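DNA replication and repair protein RecF (Caldanaerobacter subterraneus subsp. tengcongensis, PDB 5Z67) probably binds ATP and single-stranded DNA, and takes part in DNA replication, recombinational repair by the RecFOR pathway and the SOS response. Local coordinates at residues 224-229 and 267-272; 208-213 and 294-299; 152-157 and 193-198; 166-171 and 260-265. All blocks are in the same frame, centred on the assembly; numbering follows the deposited sequence.

Contacts 1, 3 and 4 form one connected group on the same side of the chain's centre, with contact centres about 14 Å (1 and 3), 19 Å (3 and 4) and 21 Å (1 and 4) apart. His267 joins all three: its ND1 probably hydrogen-bonds to Tyr157 OH of contact 3 (2.7 Å) and its NE2 to Thr262 O of contact 4 (2.8 Å). Contacts 3 and 4 share helix 148-173, whereas contacts 2 and 3 share helix 178-218. Contact 2 stands apart, its centre about 38 Å from that of contact 4, although its nearest atoms come within about 5 Å of contact 1. All four lie away from the predicted ATP site around Lys38.

Contact 1 of 4, residues 224-229 and 267-272; sequences IIYLNS and HREDFK
Glu269 reaches from segment 267-272 across to Tyr226, Leu227 and Ser229. Its CB lies 3.5 Å from Leu227 O. CG follows in the position between backbone N and carbonyl carbon (chi1 61°), which sends the extended chain over to the neighbouring segment, where CG passes the ring carbon CE1 of Tyr226 at 4.1 Å. At the tip the two oxygens part company. OE2 accepts from Ser229 N at 2.9 Å and from Ser229 OG at 3.1 Å, the two donors arriving from opposite faces of the carboxylate plane and both nearly in line with the C-O bond. OE1 turns to the edge of the Tyr226 ring, whose plane stands 79° from that of the carboxylate; the modelled approach to the phenol oxygen is too short to interpret, but a salt bridge from Arg199 of helix 178-218 also reaches OE1. This grip lies beside the antiparallel sheet in which strand 222-227 forms one edge and strand 270-275 the middle. Ile225 and Lys272 form a hydrogen-bonded pair, with Ile225 N to Lys272 O at 2.9 Å and Lys272 N to Ile225 O at 2.8 Å. Tyr226 and Phe271 form a non-hydrogen-bonded pair, and Ile224 CG2 touches Phe271 CD2 at 4.0 Å, the two side chains lying side by side. An alanine in place of Ser229 is likely to cost Glu269 OE2 one of its two donors from this segment, leaving the backbone N-H, and to let that end of the carboxylate turn more easily. On the face shared by Ile225 and Lys272, Asp270 directs OD2 into a salt bridge with Arg135 of helix 132-146.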
loop_
_atom_site.group_PDB
_atom_site.type_symbol
_atom_site.label_atom_id
_atom_site.label_comp_id
_atom_site.label_asym_id
_atom_site.label_seq_id
_atom_site.Cartn_x
_atom_site.Cartn_y
_atom_site.Cartn_z
ATOM N N ILE A 224 0.403 9.947 17.344
ATOM C CA ILE A 224 -0.277 8.735 16.886
ATOM C C ILE A 224 -0.540 7.763 18.032
ATOM O O ILE A 224 0.368 7.362 18.749
ATOM C CB ILE A 224 0.512 8.017 15.788
ATOM C CG1 ILE A 224 0.540 8.877 14.521
ATOM C CG2 ILE A 224 -0.144 6.691 15.465
ATOM C CD1 ILE A 224 1.540 8.422 13.526
ATOM N N ILE A 225 -1.804 7.413 18.197
ATOM C CA ILE A 225 -2.197 6.456 19.209
ATOM C C ILE A 225 -2.518 5.106 18.556
ATOM O O ILE A 225 -3.348 5.021 17.654
ATOM C CB ILE A 225 -3.396 6.961 19.998
ATOM C CG1 ILE A 225 -3.086 8.345 20.586
ATOM C CG2 ILE A 225 -3.794 5.947 21.066
ATOM C CD1 ILE A 225 -4.229 8.941 21.377
ATOM N N TYR A 226 -1.810 4.075 19.002
ATOM C CA TYR A 226 -2.034 2.709 18.562
ATOM C C TYR A 226 -2.751 1.937 19.661
ATOM O O TYR A 226 -2.164 1.527 20.660
ATOM C CB TYR A 226 -0.710 2.042 18.198
ATOM C CG TYR A 226 -0.803 0.597 17.771
ATOM C CD1 TYR A 226 -1.952 0.084 17.182
ATOM C CD2 TYR A 226 0.262 -0.264 17.976
ATOM C CE1 TYR A 226 -2.027 -1.262 16.809
ATOM C CE2 TYR A 226 0.198 -1.587 17.610
ATOM C CZ TYR A 226 -0.939 -2.084 17.029
ATOM O OH TYR A 226 -0.972 -3.411 16.660
ATOM N N LEU A 227 -4.049 1.777 19.460
ATOM C CA LEU A 227 -4.878 0.978 20.336
ATOM C C LEU A 227 -4.833 -0.469 19.848
ATOM O O LEU A 227 -5.533 -0.857 18.900
ATOM C CB LEU A 227 -6.301 1.537 20.350
ATOM C CG LEU A 227 -6.716 2.302 19.085
ATOM C CD1 LEU A 227 -7.749 1.500 18.300
ATOM C CD2 LEU A 227 -7.239 3.693 19.409
ATOM N N ASN A 228 -3.961 -1.258 20.461
ATOM C CA ASN A 228 -3.798 -2.628 20.008
ATOM C C ASN A 228 -4.797 -3.532 20.708
ATOM O O ASN A 228 -5.345 -3.183 21.756
ATOM C CB ASN A 228 -2.369 -3.128 20.233
ATOM C CG ASN A 228 -1.980 -3.168 21.690
ATOM O OD1 ASN A 228 -2.513 -3.970 22.466
ATOM N ND2 ASN A 228 -1.031 -2.312 22.073
ATOM N N SER A 229 -5.013 -4.710 20.135
ATOM C CA SER A 229 -6.072 -5.607 20.605
ATOM C C SER A 229 -5.726 -6.400 21.877
ATOM O O SER A 229 -6.600 -7.017 22.496
ATOM C CB SER A 229 -6.449 -6.554 19.479
ATOM O OG SER A 229 -5.304 -7.178 18.950
ATOM N N HIS A 267 -7.029 -7.757 13.482
ATOM C CA HIS A 267 -7.972 -7.497 12.394
ATOM C C HIS A 267 -9.067 -6.518 12.847
ATOM O O HIS A 267 -9.863 -6.053 12.050
ATOM C CB HIS A 267 -8.608 -8.806 11.894
ATOM C CG HIS A 267 -9.498 -9.480 12.912
ATOM N ND1 HIS A 267 -8.977 -10.163 13.990
ATOM C CD2 HIS A 267 -10.831 -9.557 12.999
ATOM C CE1 HIS A 267 -9.994 -10.627 14.725
ATOM N NE2 HIS A 267 -11.117 -10.287 14.146
ATOM N N ARG A 268 -9.105 -6.204 14.130
ATOM C CA ARG A 268 -10.070 -5.220 14.614
ATOM C C ARG A 268 -9.424 -3.906 15.061
ATOM O O ARG A 268 -10.088 -3.041 15.637
ATOM C CB ARG A 268 -10.867 -5.800 15.784
ATOM C CG ARG A 268 -11.643 -7.052 15.428
ATOM C CD ARG A 268 -13.018 -6.658 14.932
ATOM N NE ARG A 268 -13.857 -7.799 14.585
ATOM C CZ ARG A 268 -15.072 -7.986 15.074
ATOM N NH1 ARG A 268 -15.580 -7.119 15.942
ATOM N NH2 ARG A 268 -15.780 -9.028 14.688
ATOM N N GLU A 269 -8.139 -3.722 14.839
ATOM C CA GLU A 269 -7.573 -2.599 15.567
ATOM C C GLU A 269 -7.424 -1.393 14.664
ATOM O O GLU A 269 -7.756 -1.442 13.476
ATOM C CB GLU A 269 -6.269 -3.014 16.281
ATOM C CG GLU A 269 -5.147 -3.491 15.435
ATOM C CD GLU A 269 -4.031 -4.176 16.248
ATOM O OE1 GLU A 269 -2.876 -4.140 15.787
ATOM O OE2 GLU A 269 -4.292 -4.761 17.319
ATOM N N ASP A 270 -7.018 -0.276 15.239
ATOM C CA ASP A 270 -6.918 0.968 14.480
ATOM C C ASP A 270 -5.766 1.812 15.027
ATOM O O ASP A 270 -5.181 1.484 16.067
ATOM C CB ASP A 270 -8.250 1.747 14.557
ATOM C CG ASP A 270 -8.318 2.906 13.569
ATOM O OD1 ASP A 270 -7.487 2.948 12.657
ATOM O OD2 ASP A 270 -9.214 3.779 13.686
ATOM N N PHE A 271 -5.415 2.878 14.322
ATOM C CA PHE A 271 -4.569 3.893 14.939
ATOM C C PHE A 271 -5.122 5.265 14.649
ATOM O O PHE A 271 -5.751 5.499 13.616
ATOM C CB PHE A 271 -3.117 3.795 14.473
ATOM C CG PHE A 271 -2.920 4.047 13.022
ATOM C CD1 PHE A 271 -3.053 3.011 12.100
ATOM C CD2 PHE A 271 -2.534 5.312 12.562
ATOM C CE1 PHE A 271 -2.840 3.227 10.757
ATOM C CE2 PHE A 271 -2.311 5.537 11.221
ATOM C CZ PHE A 271 -2.463 4.486 10.307
ATOM N N LYS A 272 -4.867 6.158 15.595
ATOM C CA LYS A 272 -5.473 7.465 15.631
ATOM C C LYS A 272 -4.398 8.490 15.376
ATOM O O LYS A 272 -3.431 8.590 16.133
ATOM C CB LYS A 272 -6.119 7.716 16.993
ATOM C CG LYS A 272 -7.396 8.537 16.967
ATOM C CD LYS A 272 -7.666 9.249 18.319
ATOM C CE LYS A 272 -7.995 8.305 19.484
ATOM N NZ LYS A 272 -8.144 9.066 20.786
#

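Contact 2 of 4, residues 208-213 and 294-299; sequences NSMSKF and LCLKLS
Leu298 CB sits almost squarely over the Phe213 ring, 3.6 Å from its centroid and 11° off the normal, a CH-pi contact. The ring is delivered by a first torsion of -74°, which sets CG anti to the carbonyl carbon and lays one face on the opposing helix. Lys212 NZ lies over the other face, displaced toward the rim, and is salt-bridged to Glu302. At the ring edge, near its plane, Ser299 OG approaches CD2 of Phe213 at 3.6 Å. That hydroxyl is folded back on its own helix and donates to Cys295 O at 2.6 Å, while Ser299 N reaches the same carbonyl oxygen from the opposite face of its plane. The contact joins helix 178-218 to helix 286-308, the latter beginning within a Ser-Ser-Gln-Gly-Gln sequence that is consistent with the signature motif of ABC-type ATPases; the two segment axes approach to 8.5 Å at 128°. Met210 covers the other flank. Its chain runs out and bends at its last torsion, with CG on Cys295 CB at 3.8 Å and SD on Leu296 CD1 at 3.7 Å. Cys295 CB lies between the Met210 and Phe213 side chains, and its SG touches Phe213 CB at 3.9 Å. Where the backbones come closest, Ser209 OG packs 3.3 Å from Ser299 CB and is hydrogen-bonded to Glu302.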
loop_
_atom_site.group_PDB
_atom_site.type_symbol
_atom_site.label_atom_id
_atom_site.label_comp_id
_atom_site.label_asym_id
_atom_site.label_seq_id
_atom_site.Cartn_x
_atom_site.Cartn_y
_atom_site.Cartn_z
ATOM N N ASN A 208 7.342 9.546 14.324
ATOM C CA ASN A 208 8.545 10.383 14.288
ATOM C C ASN A 208 8.777 11.061 12.945
ATOM O O ASN A 208 9.158 12.231 12.875
ATOM C CB ASN A 208 9.777 9.557 14.624
ATOM C CG ASN A 208 9.725 8.959 16.023
ATOM O OD1 ASN A 208 9.158 9.543 16.953
ATOM N ND2 ASN A 208 10.331 7.791 16.176
ATOM N N SER A 209 8.572 10.311 11.873
ATOM C CA SER A 209 8.825 10.837 10.546
ATOM C C SER A 209 7.712 11.839 10.173
ATOM O O SER A 209 7.982 12.922 9.663
ATOM C CB SER A 209 8.949 9.673 9.541
ATOM O OG SER A 209 8.880 10.128 8.208
ATOM N N MET A 210 6.466 11.492 10.471
ATOM C CA MET A 210 5.329 12.330 10.099
ATOM C C MET A 210 5.321 13.652 10.857
ATOM O O MET A 210 4.943 14.681 10.297
ATOM C CB MET A 210 4.028 11.557 10.341
ATOM C CG MET A 210 2.881 11.890 9.420
ATOM S SD MET A 210 1.564 10.662 9.582
ATOM C CE MET A 210 0.164 11.746 9.320
ATOM N N SER A 211 5.757 13.633 12.119
ATOM C CA SER A 211 5.772 14.862 12.905
ATOM C C SER A 211 6.796 15.848 12.355
ATOM O O SER A 211 6.578 17.055 12.407
ATOM C CB SER A 211 6.039 14.571 14.389
ATOM O OG SER A 211 7.389 14.227 14.621
ATOM N N LYS A 212 7.890 15.338 11.807
ATOM C CA LYS A 212 8.897 16.212 11.213
ATOM C C LYS A 212 8.317 16.927 9.996
ATOM O O LYS A 212 8.399 18.138 9.888
ATOM C CB LYS A 212 10.145 15.421 10.826
ATOM C CG LYS A 212 11.088 16.197 9.906
ATOM C CD LYS A 212 12.324 15.391 9.523
ATOM C CE LYS A 212 12.081 14.532 8.283
ATOM N NZ LYS A 212 11.325 13.331 8.627
ATOM N N PHE A 213 7.699 16.169 9.096
ATOM C CA PHE A 213 7.096 16.748 7.898
ATOM C C PHE A 213 6.001 17.743 8.247
ATOM O O PHE A 213 5.930 18.825 7.676
ATOM C CB PHE A 213 6.544 15.657 6.985
ATOM C CG PHE A 213 7.617 14.892 6.254
ATOM C CD1 PHE A 213 8.481 15.548 5.388
ATOM C CD2 PHE A 213 7.760 13.521 6.430
ATOM C CE1 PHE A 213 9.481 14.851 4.707
ATOM C CE2 PHE A 213 8.763 12.808 5.760
ATOM C CZ PHE A 213 9.625 13.473 4.897
ATOM N N LEU A 294 -0.555 14.111 2.812
ATOM C CA LEU A 294 0.762 14.325 2.224
ATOM C C LEU A 294 1.896 13.896 3.174
ATOM O O LEU A 294 2.800 13.163 2.776
ATOM C CB LEU A 294 0.928 15.797 1.827
ATOM C CG LEU A 294 2.295 16.137 1.224
ATOM C CD1 LEU A 294 2.590 15.224 0.015
ATOM C CD2 LEU A 294 2.411 17.618 0.849
ATOM N N CYS A 295 1.847 14.329 4.434
ATOM C CA CYS A 295 2.877 13.914 5.397
ATOM C C CYS A 295 2.917 12.399 5.572
ATOM O O CYS A 295 3.982 11.795 5.771
ATOM C CB CYS A 295 2.650 14.589 6.749
ATOM S SG CYS A 295 2.753 16.383 6.626
ATOM N N LEU A 296 1.752 11.785 5.487
ATOM C CA LEU A 296 1.655 10.338 5.603
ATOM C C LEU A 296 2.462 9.611 4.510
ATOM O O LEU A 296 3.237 8.689 4.768
ATOM C CB LEU A 296 0.186 9.936 5.533
ATOM C CG LEU A 296 -0.137 8.481 5.813
ATOM C CD1 LEU A 296 0.274 8.129 7.231
ATOM C CD2 LEU A 296 -1.621 8.217 5.556
ATOM N N LYS A 297 2.298 10.057 3.280
ATOM C CA LYS A 297 2.990 9.449 2.157
ATOM C C LYS A 297 4.506 9.788 2.163
ATOM O O LYS A 297 5.346 8.946 1.816
ATOM C CB LYS A 297 2.315 9.905 0.844
ATOM C CG LYS A 297 1.727 8.755 0.004
ATOM C CD LYS A 297 0.796 7.885 0.822
ATOM C CE LYS A 297 0.093 6.835 -0.021
ATOM N NZ LYS A 297 0.924 5.695 -0.508
ATOM N N LEU A 298 4.854 11.012 2.575
ATOM C CA LEU A 298 6.257 11.405 2.665
ATOM C C LEU A 298 6.999 10.540 3.681
ATOM O O LEU A 298 8.154 10.140 3.469
ATOM C CB LEU A 298 6.377 12.882 3.029
ATOM C CG LEU A 298 6.001 13.745 1.830
ATOM C CD1 LEU A 298 5.927 15.229 2.197
ATOM C CD2 LEU A 298 7.034 13.477 0.751
ATOM N N SER A 299 6.309 10.227 4.767
ATOM C CA SER A 299 6.849 9.366 5.816
ATOM C C SER A 299 7.023 7.947 5.322
ATOM O O SER A 299 8.088 7.354 5.500
ATOM C CB SER A 299 5.923 9.393 7.040
ATOM O OG SER A 299 5.747 10.745 7.442
#

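Contact 3 of 4, residues 152-157 and 193-198; sequences FDLLQY and ARIIKV
The Asp153 carboxylate lies at the edge of the Arg194 guanidinium, the two planes 49° apart. The bond is flat for one partner and not for the other: Asp153 OD2 lies only 2° out of the guanidinium plane, whereas Arg194 NE approaches OD2 from 48° above the carboxylate plane. This NE to OD2 bond, 2.9 Å, carries the salt bridge, and the second bond, from Arg194 NH2 to Asp153 OD1, is weak at 3.4 Å. Arg194 also makes a cation-pi contact with Tyr191, one turn earlier in its helix. A bend about the CG-CD bond lets NE face the carboxylate while CB and CD each pass near OD2. One water donates to Asp153 OD2 at 2.9 Å and, more weakly, to Arg194 O, tying the acid to the opposite backbone as well. Helices 148-173 and 178-218 form an antiparallel helical hairpin here, inserted in the sequence between the Walker A loop and helix 286-308, where the related Rad50 and SMC proteins carry their long coiled coil. Deeper between the helices Ile195 supplies the apolar half of the contact. Its CD1 touches Tyr157 CB at 3.5 Å and nears ring carbon CG obliquely, and it also reaches Leu154 CD1 at 4.3 Å. The far end of Tyr157 is hydrogen-bonded to His267. A leucine at Arg194 would probably leave the buried Asp153 carboxylate without its counter-charge, with the water as its remaining partner across this contact, and the Tyr191 ring without its cation.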
loop_
_atom_site.group_PDB
_atom_site.type_symbol
_atom_site.label_atom_id
_atom_site.label_comp_id
_atom_site.label_asym_id
_atom_site.label_seq_id
_atom_site.Cartn_x
_atom_site.Cartn_y
_atom_site.Cartn_z
ATOM N N PHE A 152 4.335 -12.762 5.886
ATOM C CA PHE A 152 4.117 -14.186 6.191
ATOM C C PHE A 152 3.132 -14.349 7.347
ATOM O O PHE A 152 2.170 -15.117 7.252
ATOM C CB PHE A 152 5.463 -14.855 6.524
ATOM C CG PHE A 152 5.375 -16.329 6.872
ATOM C CD1 PHE A 152 4.902 -16.753 8.112
ATOM C CD2 PHE A 152 5.826 -17.290 5.980
ATOM C CE1 PHE A 152 4.832 -18.110 8.437
ATOM C CE2 PHE A 152 5.775 -18.645 6.300
ATOM C CZ PHE A 152 5.272 -19.052 7.536
ATOM N N ASP A 153 3.362 -13.615 8.435
ATOM C CA ASP A 153 2.534 -13.754 9.638
ATOM C C ASP A 153 1.084 -13.322 9.380
ATOM O O ASP A 153 0.124 -13.918 9.898
ATOM C CB ASP A 153 3.125 -12.942 10.800
ATOM C CG ASP A 153 4.406 -13.555 11.358
ATOM O OD1 ASP A 153 4.742 -14.701 10.998
ATOM O OD2 ASP A 153 5.079 -12.897 12.180
ATOM N N LEU A 154 0.928 -12.298 8.557
ATOM C CA LEU A 154 -0.393 -11.729 8.310
ATOM C C LEU A 154 -1.220 -12.695 7.470
ATOM O O LEU A 154 -2.417 -12.897 7.721
ATOM C CB LEU A 154 -0.267 -10.355 7.627
ATOM C CG LEU A 154 -1.553 -9.572 7.337
ATOM C CD1 LEU A 154 -2.259 -9.174 8.644
ATOM C CD2 LEU A 154 -1.276 -8.344 6.460
ATOM N N LEU A 155 -0.569 -13.288 6.476
ATOM C CA LEU A 155 -1.179 -14.312 5.633
ATOM C C LEU A 155 -1.689 -15.485 6.473
ATOM O O LEU A 155 -2.829 -15.929 6.321
ATOM C CB LEU A 155 -0.179 -14.820 4.608
ATOM C CG LEU A 155 0.178 -13.972 3.388
ATOM C CD1 LEU A 155 1.054 -14.815 2.472
ATOM C CD2 LEU A 155 -1.073 -13.508 2.659
ATOM N N GLN A 156 -0.835 -15.993 7.356
ATOM C CA GLN A 156 -1.245 -17.098 8.214
ATOM C C GLN A 156 -2.306 -16.647 9.212
ATOM O O GLN A 156 -3.273 -17.370 9.452
ATOM C CB GLN A 156 -0.051 -17.702 8.946
ATOM C CG GLN A 156 -0.418 -18.963 9.733
ATOM C CD GLN A 156 -1.223 -19.952 8.917
ATOM O OE1 GLN A 156 -0.703 -20.584 7.999
ATOM N NE2 GLN A 156 -2.505 -20.080 9.239
ATOM N N TYR A 157 -2.145 -15.445 9.765
ATOM C CA TYR A 157 -3.122 -14.931 10.709
ATOM C C TYR A 157 -4.492 -14.858 10.039
ATOM O O TYR A 157 -5.493 -15.322 10.590
ATOM C CB TYR A 157 -2.711 -13.554 11.263
ATOM C CG TYR A 157 -3.756 -12.977 12.211
ATOM C CD1 TYR A 157 -4.857 -12.302 11.715
ATOM C CD2 TYR A 157 -3.656 -13.140 13.588
ATOM C CE1 TYR A 157 -5.826 -11.796 12.553
ATOM C CE2 TYR A 157 -4.638 -12.628 14.450
ATOM C CZ TYR A 157 -5.723 -11.972 13.909
ATOM O OH TYR A 157 -6.711 -11.450 14.691
ATOM N N ALA A 193 0.371 -11.560 18.283
ATOM C CA ALA A 193 1.413 -10.903 19.056
ATOM C C ALA A 193 2.524 -10.386 18.171
ATOM O O ALA A 193 3.052 -9.302 18.428
ATOM C CB ALA A 193 1.997 -11.831 20.100
ATOM N N ARG A 194 2.912 -11.164 17.159
ATOM C CA ARG A 194 4.004 -10.716 16.285
ATOM C C ARG A 194 3.557 -9.574 15.376
ATOM O O ARG A 194 4.326 -8.667 15.095
ATOM C CB ARG A 194 4.558 -11.861 15.439
ATOM C CG ARG A 194 5.330 -12.883 16.244
ATOM C CD ARG A 194 6.245 -13.697 15.342
ATOM N NE ARG A 194 5.513 -14.588 14.441
ATOM C CZ ARG A 194 5.237 -15.856 14.721
ATOM N NH1 ARG A 194 5.617 -16.380 15.883
ATOM N NH2 ARG A 194 4.580 -16.602 13.842
ATOM N N ILE A 195 2.312 -9.640 14.913
ATOM C CA ILE A 195 1.752 -8.597 14.089
ATOM C C ILE A 195 1.672 -7.282 14.890
ATOM O O ILE A 195 2.033 -6.214 14.379
ATOM C CB ILE A 195 0.368 -8.996 13.560
ATOM C CG1 ILE A 195 0.526 -10.002 12.411
ATOM C CG2 ILE A 195 -0.403 -7.779 13.081
ATOM C CD1 ILE A 195 -0.668 -10.874 12.206
ATOM N N ILE A 196 1.237 -7.382 16.150
ATOM C CA ILE A 196 1.124 -6.227 17.031
ATOM C C ILE A 196 2.481 -5.603 17.300
ATOM O O ILE A 196 2.606 -4.376 17.250
ATOM C CB ILE A 196 0.440 -6.593 18.381
ATOM C CG1 ILE A 196 -1.052 -6.875 18.146
ATOM C CG2 ILE A 196 0.614 -5.476 19.437
ATOM C CD1 ILE A 196 -1.778 -7.396 19.417
ATOM N N LYS A 197 3.499 -6.432 17.555
ATOM C CA LYS A 197 4.819 -5.907 17.874
ATOM C C LYS A 197 5.393 -5.143 16.685
ATOM O O LYS A 197 5.962 -4.062 16.841
ATOM C CB LYS A 197 5.774 -7.024 18.275
ATOM N N VAL A 198 5.256 -5.713 15.492
ATOM C CA VAL A 198 5.755 -5.046 14.306
ATOM C C VAL A 198 4.937 -3.794 13.998
ATOM O O VAL A 198 5.502 -2.769 13.604
ATOM C CB VAL A 198 5.746 -5.987 13.093
ATOM C CG1 VAL A 198 6.222 -5.266 11.848
ATOM C CG2 VAL A 198 6.641 -7.196 13.371
HETATM O O HOH W 1 5.025 -9.992 12.136
#

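Contact 4 of 4, residues 166-171 and 260-265; sequences SLLKKI and LSTQVG
Thr262 OG1 is gripped by two groups, hydrogen-bonding to Asn165 OD1 and to Arg164 NH1 on the turn that precedes 166-171, and CD2 of Leu168 lies 3.9 Å from the same oxygen. The contact thus ties the connection between helix 253-259 and strand 270-275 to the far part of helix 148-173, the first arm of the helical hairpin. Leu168 and Thr262 side chains cross at about a right angle, and the Leu168 methyl CD2 also nears Ser261 O at 4.1 Å. Torsions of -95° and -10° place Leu168 outside the usual leucine conformers, which turns CD2 toward the loop; its side chain also touches Leu257 of helix 253-259. The loop begins as that helix ends: Leu260 leaves helical angles with a positive phi of 57°, swinging the backbone away so that 261-262 run past Leu168. No hydrogen bond links the two segments directly; they meet through leucine methyls set against backbone and side-chain atoms. Leu260 reaches back over the helix with one methyl, CD2, which rests against Lys169 CA and stands 3.6 Å from Leu168 O.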
loop_
_atom_site.group_PDB
_atom_site.type_symbol
_atom_site.label_atom_id
_atom_site.label_comp_id
_atom_site.label_asym_id
_atom_site.label_seq_id
_atom_site.Cartn_x
_atom_site.Cartn_y
_atom_site.Cartn_z
ATOM N N SER A 166 -15.441 -19.675 10.331
ATOM C CA SER A 166 -16.347 -20.694 9.811
ATOM C C SER A 166 -16.551 -21.818 10.842
ATOM O O SER A 166 -17.632 -22.397 10.915
ATOM C CB SER A 166 -15.860 -21.236 8.450
ATOM O OG SER A 166 -14.785 -22.119 8.584
ATOM N N LEU A 167 -15.546 -22.090 11.680
ATOM C CA LEU A 167 -15.725 -23.101 12.731
ATOM C C LEU A 167 -16.750 -22.652 13.764
ATOM O O LEU A 167 -17.481 -23.479 14.307
ATOM C CB LEU A 167 -14.405 -23.418 13.430
ATOM C CG LEU A 167 -14.490 -24.334 14.652
ATOM C CD1 LEU A 167 -14.783 -25.763 14.227
ATOM C CD2 LEU A 167 -13.239 -24.263 15.533
ATOM N N LEU A 168 -16.785 -21.347 14.048
ATOM C CA LEU A 168 -17.778 -20.825 14.975
ATOM C C LEU A 168 -19.184 -21.228 14.518
ATOM O O LEU A 168 -20.009 -21.632 15.334
ATOM C CB LEU A 168 -17.676 -19.303 15.110
ATOM C CG LEU A 168 -16.873 -18.615 16.228
ATOM C CD1 LEU A 168 -16.408 -19.585 17.291
ATOM C CD2 LEU A 168 -15.707 -17.810 15.678
ATOM N N LYS A 169 -19.438 -21.149 13.214
ATOM C CA LYS A 169 -20.732 -21.546 12.651
ATOM C C LYS A 169 -21.010 -23.035 12.811
ATOM O O LYS A 169 -22.143 -23.425 13.103
ATOM C CB LYS A 169 -20.825 -21.161 11.166
ATOM C CG LYS A 169 -22.010 -21.831 10.444
ATOM C CD LYS A 169 -22.334 -21.144 9.104
ATOM C CE LYS A 169 -23.340 -21.952 8.272
ATOM N NZ LYS A 169 -23.567 -21.271 6.964
ATOM N N LYS A 170 -19.984 -23.864 12.612
ATOM C CA LYS A 170 -20.119 -25.302 12.840
ATOM C C LYS A 170 -20.346 -25.585 14.312
ATOM O O LYS A 170 -21.130 -26.452 14.670
ATOM C CB LYS A 170 -18.885 -26.077 12.349
ATOM C CG LYS A 170 -19.056 -26.742 10.979
ATOM C CD LYS A 170 -17.826 -26.520 10.074
ATOM C CE LYS A 170 -18.124 -26.834 8.598
ATOM N NZ LYS A 170 -17.161 -26.174 7.663
ATOM N N ILE A 171 -19.650 -24.872 15.178
ATOM C CA ILE A 171 -19.851 -25.082 16.610
ATOM C C ILE A 171 -21.265 -24.661 17.004
ATOM O O ILE A 171 -21.831 -25.219 17.938
ATOM C CB ILE A 171 -18.801 -24.321 17.450
ATOM C CG1 ILE A 171 -17.412 -24.926 17.203
ATOM C CG2 ILE A 171 -19.140 -24.394 18.930
ATOM C CD1 ILE A 171 -16.274 -24.197 17.847
ATOM N N LEU A 260 -21.016 -15.105 15.380
ATOM C CA LEU A 260 -20.254 -15.944 14.461
ATOM C C LEU A 260 -19.080 -15.177 13.838
ATOM O O LEU A 260 -18.833 -15.276 12.645
ATOM C CB LEU A 260 -21.173 -16.510 13.363
ATOM C CG LEU A 260 -22.325 -17.345 13.948
ATOM C CD1 LEU A 260 -23.374 -17.682 12.893
ATOM C CD2 LEU A 260 -21.766 -18.629 14.609
ATOM N N SER A 261 -18.364 -14.416 14.658
ATOM C CA SER A 261 -17.115 -13.781 14.243
ATOM C C SER A 261 -16.208 -13.577 15.455
ATOM O O SER A 261 -16.562 -13.917 16.576
ATOM C CB SER A 261 -17.363 -12.446 13.548
ATOM O OG SER A 261 -18.121 -11.575 14.367
ATOM N N THR A 262 -15.027 -13.037 15.212
ATOM C CA THR A 262 -13.972 -13.027 16.213
ATOM C C THR A 262 -13.706 -11.604 16.667
ATOM O O THR A 262 -13.178 -10.773 15.935
ATOM C CB THR A 262 -12.714 -13.685 15.653
ATOM O OG1 THR A 262 -13.030 -15.051 15.378
ATOM C CG2 THR A 262 -11.545 -13.629 16.653
ATOM N N GLN A 263 -14.084 -11.318 17.896
ATOM C CA GLN A 263 -14.060 -9.942 18.342
ATOM C C GLN A 263 -12.651 -9.453 18.694
ATOM O O GLN A 263 -12.376 -8.280 18.584
ATOM C CB GLN A 263 -15.030 -9.763 19.529
ATOM C CG GLN A 263 -16.095 -8.662 19.310
ATOM C CD GLN A 263 -17.098 -8.970 18.182
ATOM O OE1 GLN A 263 -17.050 -10.033 17.553
ATOM N NE2 GLN A 263 -18.018 -8.032 17.936
ATOM N N VAL A 264 -11.741 -10.332 19.088
ATOM C CA VAL A 264 -10.433 -9.802 19.483
ATOM C C VAL A 264 -9.316 -10.207 18.535
ATOM O O VAL A 264 -9.332 -11.318 17.969
ATOM C CB VAL A 264 -10.033 -10.206 20.946
ATOM C CG1 VAL A 264 -11.140 -10.942 21.630
ATOM C CG2 VAL A 264 -8.738 -10.983 20.981
ATOM N N GLY A 265 -8.370 -9.275 18.357
ATOM C CA GLY A 265 -7.210 -9.466 17.506
ATOM C C GLY A 265 -6.960 -8.268 16.594
ATOM O O GLY A 265 -7.803 -7.388 16.475
#